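PDB 6FV4: N-acetylglucosamine-6-phosphate deacetylase from Mycobacterium smegmatis, which probably removes the acetyl group from N-acetylglucosamine-6-phosphate by metal-dependent hydrolysis, a step in amino-sugar metabolism. Local coordinates for residues 142-147 / 202-207. The protein carries 1 engineered substitution. Residues are numbered along the deposited sequence; the frame is centred on the assembly and turned at random.
With CD (cadmium ion), chain J.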
ATOM      1  N   LEU B 142      25.959  -2.406   4.026  1.00 30.97           N
ATOM      2  CA  LEU B 142      24.708  -3.146   4.118  1.00 32.18           C
ATOM      3  C   LEU B 142      24.657  -3.950   5.414  1.00 35.15           C
ATOM      4  O   LEU B 142      25.651  -4.089   6.136  1.00 32.08           O
ATOM      5  CB  LEU B 142      24.550  -4.075   2.913  1.00 31.41           C
ATOM      6  CG  LEU B 142      24.834  -3.466   1.542  1.00 27.15           C
ATOM      7  CD1 LEU B 142      24.562  -4.478   0.448  1.00 27.56           C
ATOM      8  CD2 LEU B 142      24.016  -2.191   1.326  1.00 27.36           C
ATOM      9  N   SER B 143      23.469  -4.477   5.713  1.00 34.72           N
ATOM     10  CA  SER B 143      23.294  -5.270   6.924  1.00 34.42           C
ATOM     11  C   SER B 143      22.081  -6.183   6.843  1.00 37.44           C
ATOM     12  O   SER B 143      21.121  -6.005   7.594  1.00 37.84           O
ATOM     13  CB  SER B 143      23.161  -4.360   8.146  1.00 35.97           C
ATOM     14  OG  SER B 143      23.442  -5.080   9.334  1.00 42.22           O
ATOM     15  N   THR B 144      22.098  -7.157   5.941  1.00 38.98           N
ATOM     16  CA  THR B 144      21.082  -8.197   5.996  1.00 38.87           C
ATOM     17  C   THR B 144      21.705  -9.525   5.599  1.00 40.06           C
ATOM     18  O   THR B 144      22.688  -9.579   4.846  1.00 39.90           O
ATOM     19  CB  THR B 144      19.858  -7.889   5.109  1.00 37.32           C
ATOM     20  OG1 THR B 144      18.822  -8.829   5.401  1.00 37.40           O
ATOM     21  CG2 THR B 144      20.201  -7.999   3.630  1.00 38.85           C
ATOM     22  N   LEU B 145      21.134 -10.597   6.148  1.00 38.91           N
ATOM     23  CA  LEU B 145      21.488 -11.959   5.783  1.00 42.27           C
ATOM     24  C   LEU B 145      20.377 -12.644   5.002  1.00 43.92           C
ATOM     25  O   LEU B 145      20.484 -13.841   4.709  1.00 45.33           O
ATOM     26  CB  LEU B 145      21.837 -12.772   7.036  1.00 42.19           C
ATOM     27  CG  LEU B 145      22.852 -12.138   7.989  1.00 43.01           C
ATOM     28  CD1 LEU B 145      23.307 -13.128   9.067  1.00 41.52           C
ATOM     29  CD2 LEU B 145      24.057 -11.585   7.211  1.00 46.24           C
ATOM     30  N   ARG B 146      19.310 -11.918   4.671  1.00 41.33           N
ATOM     31  CA  ARG B 146      18.186 -12.498   3.952  1.00 43.69           C
ATOM     32  C   ARG B 146      18.613 -12.920   2.550  1.00 47.83           C
ATOM     33  O   ARG B 146      19.662 -12.509   2.039  1.00 50.38           O
ATOM     34  CB  ARG B 146      17.019 -11.506   3.877  1.00 43.20           C
ATOM     35  CG  ARG B 146      16.388 -11.217   5.227  1.00 37.51           C
ATOM     36  CD  ARG B 146      15.326 -10.117   5.181  1.00 39.26           C
ATOM     37  NE  ARG B 146      14.904  -9.811   6.544  1.00 36.73           N
ATOM     38  CZ  ARG B 146      13.904 -10.419   7.174  1.00 34.83           C
ATOM     39  NH1 ARG B 146      13.184 -11.339   6.550  1.00 34.16           N
ATOM     40  NH2 ARG B 146      13.617 -10.090   8.426  1.00 34.83           N
ATOM     41  N   CYS B 147      17.793 -13.773   1.942  1.00 45.82           N
ATOM     42  CA  CYS B 147      18.031 -14.189   0.568  1.00 47.40           C
ATOM     43  C   CYS B 147      18.067 -12.970  -0.341  1.00 51.94           C
ATOM     44  O   CYS B 147      17.178 -12.113  -0.296  1.00 45.11           O
ATOM     45  CB  CYS B 147      16.955 -15.167   0.114  1.00 55.65           C
ATOM     46  SG  CYS B 147      17.098 -16.782   0.899  1.00 75.05           S
ATOM     47  N   VAL B 202      18.031   3.244   0.399  1.00 30.39           N
ATOM     48  CA  VAL B 202      17.876   2.346   1.545  1.00 29.51           C
ATOM     49  C   VAL B 202      17.652   0.940   1.009  1.00 27.91           C
ATOM     50  O   VAL B 202      16.831   0.737   0.109  1.00 29.04           O
ATOM     51  CB  VAL B 202      16.709   2.771   2.462  1.00 29.40           C
ATOM     52  CG1 VAL B 202      16.395   1.674   3.480  1.00 29.94           C
ATOM     53  CG2 VAL B 202      17.032   4.031   3.200  1.00 28.48           C
ATOM     54  N   GLY B 203      18.375  -0.032   1.554  1.00 25.82           N
ATOM     55  CA  GLY B 203      18.277  -1.390   1.058  1.00 24.09           C
ATOM     56  C   GLY B 203      19.102  -2.315   1.923  1.00 25.93           C
ATOM     57  O   GLY B 203      19.860  -1.874   2.793  1.00 27.87           O
ATOM     58  N   HIS B 204      18.915  -3.616   1.687  1.00 24.83           N
ATOM     59  CA  HIS B 204      19.706  -4.674   2.322  1.00 28.26           C
ATOM     60  C   HIS B 204      19.831  -4.459   3.826  1.00 30.01           C
ATOM     61  O   HIS B 204      20.925  -4.392   4.384  1.00 29.74           O
ATOM     62  CB  HIS B 204      21.086  -4.770   1.670  1.00 28.57           C
ATOM     63  CG  HIS B 204      21.058  -5.513   0.383  1.00 23.00           C
ATOM     64  ND1 HIS B 204      21.417  -6.840   0.280  1.00 23.58           N
ATOM     65  CD2 HIS B 204      20.669  -5.126  -0.853  1.00 21.82           C
ATOM     66  CE1 HIS B 204      21.262  -7.239  -0.968  1.00 27.85           C
ATOM     67  NE2 HIS B 204      20.803  -6.220  -1.675  1.00 22.79           N
ATOM     68  N   THR B 205      18.672  -4.368   4.481  1.00 30.78           N
ATOM     69  CA  THR B 205      18.630  -3.819   5.818  1.00 26.42           C
ATOM     70  C   THR B 205      17.555  -4.508   6.647  1.00 32.79           C
ATOM     71  O   THR B 205      16.527  -4.947   6.129  1.00 28.17           O
ATOM     72  CB  THR B 205      18.377  -2.308   5.760  1.00 29.39           C
ATOM     73  OG1 THR B 205      18.187  -1.798   7.083  1.00 35.08           O
ATOM     74  CG2 THR B 205      17.153  -1.996   4.909  1.00 32.20           C
ATOM     75  N   GLU B 206      17.842  -4.609   7.943  1.00 33.66           N
ATOM     76  CA  GLU B 206      16.914  -5.023   8.979  1.00 35.02           C
ATOM     77  C   GLU B 206      16.417  -3.831   9.794  1.00 37.65           C
ATOM     78  O   GLU B 206      15.970  -4.009  10.931  1.00 35.05           O
ATOM     79  CB  GLU B 206      17.586  -6.060   9.889  1.00 37.05           C
ATOM     80  CG  GLU B 206      18.110  -7.299   9.153  1.00 35.49           C
ATOM     81  CD  GLU B 206      16.993  -8.102   8.496  1.00 42.60           C
ATOM     82  OE1 GLU B 206      15.865  -8.131   9.051  1.00 42.41           O
ATOM     83  OE2 GLU B 206      17.234  -8.706   7.425  1.00 43.14           O
ATOM     84  N   ALA B 207      16.497  -2.619   9.232  1.00 32.24           N
ATOM     85  CA  ALA B 207      16.106  -1.418   9.953  1.00 31.10           C
ATOM     86  C   ALA B 207      14.619  -1.430  10.280  1.00 31.43           C
ATOM     87  O   ALA B 207      13.800  -1.983   9.546  1.00 35.72           O
ATOM     88  CB  ALA B 207      16.413  -0.169   9.130  1.00 31.29           C
TER
HETATM   89 CD    CD J 403      20.484  -6.726  -3.931  1.00 27.76          CD
HETATM   90  O   HOH W   1      23.037  -8.125   2.166  1.00 37.36           O
HETATM   91  O   HOH W   2      19.302 -10.420   8.282  1.00 36.11           O
HETATM   92  O   HOH W   3      19.419  -9.069  -3.626  1.00 31.32           O
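E206 OE2 is gripped from two sides by residues 142-147. T144 OG1 donates to its anti lone pair at 2.6 Å, while R146 NE reaches the syn lone pair at 2.7 Å, the carboxylate oxygen lying somewhat out of the guanidinium plane. The other bond of this side-on salt bridge is straighter: R146 NH2 meets E206 OE1 at 3.0 Å, in plane, and the two flat groups are nearly coplanar, 24° apart. Together the side-on pair and T144 restrict the carboxylate's rotation, and a water held by L145 N is an extra donor to OE2. T144 OG1 points at it because it stands anti to its own backbone N (chi1 -170°); the same oxygen accepts from R146 N in an ST turn, which ties T144 to the backbone of R146, the residue supplying the other grip.

The other end of the contact concerns a metal ligand. H204 binds cadmium through NE2 at 2.3 Å, alongside E138, H150 and H225. L142 CD1 lies over one face of its ring, 4.0 Å from the centroid in a CH-pi contact, and T144 CG2 approaches ND1 obliquely at 3.7 Å. A bridging water accepts from ND1 and donates to T144 O, a second-shell link that, with the metal bond, helps set the turn of the imidazole and may make NE2 a somewhat stronger electron donor to the metal. Between the main chains, S143 N donates to H204 O at 2.9 Å, joining the two backbones at one point. Loops following strands 134-138 and 199-202 thus meet next to the metal through H204, with the salt bridge further out, as is characteristic of the active site at the C-terminal strand ends of the amidohydrolase barrel.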